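PDB 3MRU: aminoacyl-histidine dipeptidase from Vibrio alginolyticus, which probably hydrolyses dipeptides such as Xaa-His peptides, as a zinc-dependent metallopeptidase of the M20C family. Local coordinates for residues 230-235 with 261-266; 329-334 with 350-355. One frame throughout, in Å; residues are numbered along the deposited sequence.

Interaction 1 (230-235 with 261-266); sequences NANKLI and AIPREA
Ala231, first residue of helix 231-242, donates its backbone N-H to the carbonyl of Pro263: N to O is 3.1 Å, with an N-H...O angle of 160°. The donor comes in tilted from the plane of that carbonyl. This is the one hydrogen bond between the segments; beside it the packing is partly apolar. The methyl of Ala231 meets the methyl of Ala266, CB to CB 3.5 Å. The same Ala231 CB lies 3.3 Å from Pro263 O and 3.6 Å from Arg264 C, so it sits in the concave side of the bend made by 263-266. One turn along the helix, Ile235 brings only the root of its branch to this group, its CG1 lying 4.5 Å from Ala266 CB.

The CG corner of the proline ring meets two asparagines, whose approaches are about at right angles. Asn230, at the N-cap position, has its CG 3.5 Å from Pro263 CG. Its side chain runs anti to the main-chain nitrogen (chi1 176°), which carries the amide group up to the CG-CD edge. Asn232 brings its ND2 to 3.5 Å from Pro263 CG. That amide is not held by the proline: ND2 donates to the carbonyl of Val352, which fixes the group where it packs.

Arg264 and Glu265 start out away from the helix; both are exposed, Arg264 resting on Leu215 and Glu265 on Lys213. Behind the helix, Leu234 packs on Leu212, Leu291 and Leu295. Strand 205-213, helix 231-242, strands 249-255 and 266-273, helix 277-295 and strand 303-308 follow the order and pairing of a ferredoxin-like beta-alpha-beta-beta-alpha-beta fold, as in M20 dimerisation domains; here the start of its first helix is tied to the entrance of its third strand.

Interaction 2 (329-334 with 350-355); sequences NACPNG and LNVGVI
Gly334 and Leu350 form an antiparallel hydrogen-bonded pair, and this is where the two backbones are closest. Gly334 N donates to Leu350 O at 2.8 Å, and Leu350 N returns a bond to Gly334 O at 2.9 Å. The glycine sits at a positive phi (92°) just as the chain enters strand 334-338.

Beyond this pair a side chain takes over from the backbone. Asn333 stretches out with CG anti to its main-chain nitrogen (chi1 -174°), which brings OD1 across to the next N-H on the partner strand that faces it. Val352 N donates to Asn333 OD1 over 2.9 Å. The donor N lies above the amide's carbonyl plane, 43° out of it, not on a lone pair. Asn333 OD1 thus occupies the place where the next main-chain bond of an antiparallel ladder would come. It also lies 3.0 Å from Leu350 O, a meeting of two acceptors and not a hydrogen bond.

Leu350 lays CD2 alongside Pro332, 4.0 Å from Pro332 CB and 3.5 Å from Pro332 O. Farther along, the packing thins to Val352 CG2, which meets Cys331 SG at 3.8 Å. From there the segments diverge. The helix end at Asn329 and Ala330 stands well clear of the strand, with Ala330 exposed, while Pro332, Asn333 and Gly334 keep partial access to solvent.

The contact joins the loop that leaves helix 318-330 to strand 346-358, which pairs with strand 334-338 and, farther along, with 249-255, and with 361-370 through a classic beta bulge where Gly353 and Val354 face Leu365. Helix 373-389 covers the apolar side, Leu383 resting on Cys331 and Leu350, and Met382 on Pro332.

Overall arrangement
Interactions 1 and 2 are neighbours in space, their centres 9 Å apart, though they follow one another along the chain without overlap. Helix 231-242 supplies the joint between them. Lys233 NZ probably donates to Cys331 O at 2.6 Å, and its amine also bonds the carbonyl of Asn329, so it gathers the end of helix 318-330. Both contacts therefore belong to one continuous sheet-and-helix body, and lie away from the zinc ions bound by His80, Asp119, Asp173 and His461. They are structural packing; their centres lie about 20 and 19 Å from the centre of the chain.

Interaction 1 (230-235 with 261-266)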
loop_
_atom_site.group_PDB
_atom_site.type_symbol
_atom_site.label_atom_id
_atom_site.label_comp_id
_atom_site.label_asym_id
_atom_site.label_seq_id
_atom_site.Cartn_x
_atom_site.Cartn_y
_atom_site.Cartn_z
ATOM N N ASN A 230 -8.695 18.155 0.989
ATOM C CA ASN A 230 -7.432 18.144 0.267
ATOM C C ASN A 230 -7.010 19.602 0.188
ATOM O O ASN A 230 -7.567 20.402 -0.577
ATOM C CB ASN A 230 -7.627 17.462 -1.100
ATOM C CG ASN A 230 -6.385 17.482 -1.976
ATOM O OD1 ASN A 230 -5.904 16.431 -2.382
ATOM N ND2 ASN A 230 -5.891 18.672 -2.307
ATOM N N ALA A 231 -6.024 19.939 1.009
ATOM C CA ALA A 231 -5.499 21.306 1.122
ATOM C C ALA A 231 -5.256 21.996 -0.242
ATOM O O ALA A 231 -5.627 23.165 -0.425
ATOM C CB ALA A 231 -4.221 21.287 1.959
ATOM N N ASN A 232 -4.652 21.255 -1.178
ATOM C CA ASN A 232 -4.323 21.747 -2.513
ATOM C C ASN A 232 -5.541 22.248 -3.192
ATOM O O ASN A 232 -5.542 23.328 -3.762
ATOM C CB ASN A 232 -3.742 20.630 -3.374
ATOM C CG ASN A 232 -2.271 20.386 -3.103
ATOM O OD1 ASN A 232 -1.511 21.329 -2.888
ATOM N ND2 ASN A 232 -1.857 19.118 -3.132
ATOM N N LYS A 233 -6.589 21.440 -3.120
ATOM C CA LYS A 233 -7.795 21.704 -3.889
ATOM C C LYS A 233 -8.617 22.831 -3.289
ATOM O O LYS A 233 -9.192 23.643 -4.004
ATOM C CB LYS A 233 -8.613 20.421 -4.096
ATOM C CG LYS A 233 -7.919 19.450 -5.007
ATOM C CD LYS A 233 -8.825 18.978 -6.116
ATOM C CE LYS A 233 -9.240 20.089 -7.090
ATOM N NZ LYS A 233 -10.260 19.609 -8.088
ATOM N N LEU A 234 -8.642 22.901 -1.972
ATOM C CA LEU A 234 -9.396 23.948 -1.329
ATOM C C LEU A 234 -8.855 25.344 -1.681
ATOM O O LEU A 234 -9.609 26.252 -2.027
ATOM C CB LEU A 234 -9.455 23.688 0.176
ATOM C CG LEU A 234 -10.130 22.336 0.480
ATOM C CD1 LEU A 234 -10.103 21.966 1.953
ATOM C CD2 LEU A 234 -11.575 22.253 -0.058
ATOM N N ILE A 235 -7.538 25.497 -1.649
ATOM C CA ILE A 235 -6.931 26.758 -2.053
ATOM C C ILE A 235 -7.069 27.025 -3.549
ATOM O O ILE A 235 -6.971 28.155 -3.985
ATOM C CB ILE A 235 -5.458 26.825 -1.652
ATOM C CG1 ILE A 235 -5.310 26.487 -0.172
ATOM C CG2 ILE A 235 -4.898 28.217 -1.943
ATOM C CD1 ILE A 235 -6.026 27.418 0.847
ATOM N N ALA A 261 0.116 10.718 0.514
ATOM C CA ALA A 261 -0.651 11.261 1.640
ATOM C C ALA A 261 -1.527 12.437 1.274
ATOM O O ALA A 261 -1.073 13.406 0.651
ATOM C CB ALA A 261 0.287 11.683 2.761
ATOM N N ILE A 262 -2.776 12.361 1.717
ATOM C CA ILE A 262 -3.760 13.430 1.528
ATOM C C ILE A 262 -3.213 14.743 2.098
ATOM O O ILE A 262 -2.932 14.811 3.298
ATOM C CB ILE A 262 -5.078 13.085 2.235
ATOM C CG1 ILE A 262 -5.508 11.657 1.909
ATOM C CG2 ILE A 262 -6.136 14.027 1.798
ATOM C CD1 ILE A 262 -6.554 11.065 2.855
ATOM N N PRO A 263 -3.067 15.787 1.254
ATOM C CA PRO A 263 -2.267 16.930 1.686
ATOM C C PRO A 263 -3.014 17.715 2.744
ATOM O O PRO A 263 -4.177 18.053 2.552
ATOM C CB PRO A 263 -2.096 17.746 0.406
ATOM C CG PRO A 263 -3.268 17.420 -0.405
ATOM C CD PRO A 263 -3.648 16.001 -0.082
ATOM N N ARG A 264 -2.361 17.976 3.867
ATOM C CA ARG A 264 -3.028 18.638 4.973
ATOM C C ARG A 264 -2.715 20.119 5.054
ATOM O O ARG A 264 -3.502 20.893 5.587
ATOM C CB ARG A 264 -2.676 17.963 6.281
ATOM C CG ARG A 264 -1.284 18.245 6.737
ATOM C CD ARG A 264 -1.043 17.606 8.061
ATOM N NE ARG A 264 -1.383 16.187 8.053
ATOM C CZ ARG A 264 -1.479 15.453 9.154
ATOM N NH1 ARG A 264 -1.791 14.164 9.073
ATOM N NH2 ARG A 264 -1.271 16.017 10.345
ATOM N N GLU A 265 -1.573 20.524 4.536
ATOM C CA GLU A 265 -1.207 21.917 4.588
ATOM C C GLU A 265 -0.893 22.346 3.189
ATOM O O GLU A 265 -0.270 21.603 2.456
ATOM C CB GLU A 265 0.003 22.101 5.497
ATOM C CG GLU A 265 0.665 23.482 5.435
ATOM C CD GLU A 265 1.703 23.676 6.536
ATOM O OE1 GLU A 265 2.063 24.849 6.839
ATOM O OE2 GLU A 265 2.155 22.649 7.107
ATOM N N ALA A 266 -1.333 23.527 2.800
ATOM C CA ALA A 266 -1.011 24.044 1.487
ATOM C C ALA A 266 -1.081 25.530 1.573
ATOM O O ALA A 266 -1.753 26.066 2.442
ATOM C CB ALA A 266 -1.998 23.554 0.480
#

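Interaction 2 (329-334 with 350-355)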
loop_
_atom_site.group_PDB
_atom_site.type_symbol
_atom_site.label_atom_id
_atom_site.label_comp_id
_atom_site.label_asym_id
_atom_site.label_seq_id
_atom_site.Cartn_x
_atom_site.Cartn_y
_atom_site.Cartn_z
ATOM N N ASN A 329 -8.515 23.288 -10.657
ATOM C CA ASN A 329 -9.921 23.218 -10.301
ATOM C C ASN A 329 -10.739 22.139 -11.014
ATOM O O ASN A 329 -11.546 21.433 -10.382
ATOM C CB ASN A 329 -10.574 24.560 -10.557
ATOM C CG ASN A 329 -11.749 24.798 -9.661
ATOM O OD1 ASN A 329 -12.862 24.923 -10.139
ATOM N ND2 ASN A 329 -11.513 24.856 -8.342
ATOM N N ALA A 330 -10.553 22.038 -12.328
ATOM C CA ALA A 330 -11.298 21.078 -13.127
ATOM C C ALA A 330 -10.934 19.688 -12.670
ATOM O O ALA A 330 -11.782 18.848 -12.408
ATOM C CB ALA A 330 -10.978 21.244 -14.602
ATOM N N CYS A 331 -9.639 19.470 -12.546
ATOM C CA CYS A 331 -9.057 18.175 -12.228
ATOM C C CYS A 331 -9.812 17.371 -11.136
ATOM O O CYS A 331 -10.063 17.883 -10.053
ATOM C CB CYS A 331 -7.589 18.433 -11.870
ATOM S SG CYS A 331 -6.663 17.046 -11.315
ATOM N N PRO A 332 -10.186 16.118 -11.430
ATOM C CA PRO A 332 -10.863 15.259 -10.460
ATOM C C PRO A 332 -9.985 14.955 -9.259
ATOM O O PRO A 332 -8.770 15.061 -9.352
ATOM C CB PRO A 332 -11.113 13.977 -11.240
ATOM C CG PRO A 332 -10.096 13.998 -12.310
ATOM C CD PRO A 332 -9.995 15.421 -12.709
ATOM N N ASN A 333 -10.610 14.597 -8.139
ATOM C CA ASN A 333 -9.902 14.271 -6.903
ATOM C C ASN A 333 -10.806 13.524 -5.933
ATOM O O ASN A 333 -12.012 13.749 -5.916
ATOM C CB ASN A 333 -9.342 15.523 -6.221
ATOM C CG ASN A 333 -8.477 15.180 -5.015
ATOM O OD1 ASN A 333 -7.563 14.363 -5.111
ATOM N ND2 ASN A 333 -8.771 15.789 -3.875
ATOM N N GLY A 334 -10.222 12.647 -5.123
ATOM C CA GLY A 334 -10.986 11.856 -4.177
ATOM C C GLY A 334 -11.396 10.538 -4.787
ATOM O O GLY A 334 -10.602 9.910 -5.478
ATOM N N LEU A 350 -8.188 9.019 -6.749
ATOM C CA LEU A 350 -6.947 9.717 -6.969
ATOM C C LEU A 350 -6.768 10.857 -5.967
ATOM O O LEU A 350 -7.731 11.399 -5.422
ATOM C CB LEU A 350 -6.847 10.231 -8.408
ATOM C CG LEU A 350 -7.320 11.617 -8.819
ATOM C CD1 LEU A 350 -6.551 12.043 -10.033
ATOM C CD2 LEU A 350 -8.777 11.535 -9.117
ATOM N N ASN A 351 -5.517 11.209 -5.731
ATOM C CA ASN A 351 -5.196 12.197 -4.748
ATOM C C ASN A 351 -4.246 13.170 -5.399
ATOM O O ASN A 351 -3.162 12.772 -5.785
ATOM C CB ASN A 351 -4.537 11.512 -3.550
ATOM C CG ASN A 351 -3.987 12.494 -2.508
ATOM O OD1 ASN A 351 -3.256 12.093 -1.611
ATOM N ND2 ASN A 351 -4.335 13.775 -2.621
ATOM N N VAL A 352 -4.670 14.422 -5.568
ATOM C CA VAL A 352 -3.756 15.491 -5.946
ATOM C C VAL A 352 -3.015 15.876 -4.666
ATOM O O VAL A 352 -3.461 16.749 -3.890
ATOM C CB VAL A 352 -4.493 16.705 -6.560
ATOM C CG1 VAL A 352 -3.573 17.915 -6.609
ATOM C CG2 VAL A 352 -5.008 16.353 -7.950
ATOM N N GLY A 353 -1.882 15.200 -4.465
ATOM C CA GLY A 353 -1.136 15.231 -3.209
ATOM C C GLY A 353 -0.042 16.284 -3.039
ATOM O O GLY A 353 0.204 16.727 -1.915
ATOM N N VAL A 354 0.629 16.674 -4.126
ATOM C CA VAL A 354 1.783 17.592 -4.029
ATOM C C VAL A 354 1.778 18.667 -5.122
ATOM O O VAL A 354 1.666 18.367 -6.318
ATOM C CB VAL A 354 3.164 16.845 -4.080
ATOM C CG1 VAL A 354 4.263 17.757 -3.626
ATOM C CG2 VAL A 354 3.162 15.617 -3.224
ATOM N N ILE A 355 1.907 19.920 -4.715
ATOM C CA ILE A 355 2.101 20.975 -5.690
ATOM C C ILE A 355 3.288 21.811 -5.275
ATOM O O ILE A 355 3.414 22.179 -4.106
ATOM C CB ILE A 355 0.838 21.832 -5.884
ATOM C CG1 ILE A 355 -0.305 20.941 -6.374
ATOM C CG2 ILE A 355 1.120 23.000 -6.852
ATOM C CD1 ILE A 355 -1.688 21.580 -6.311
#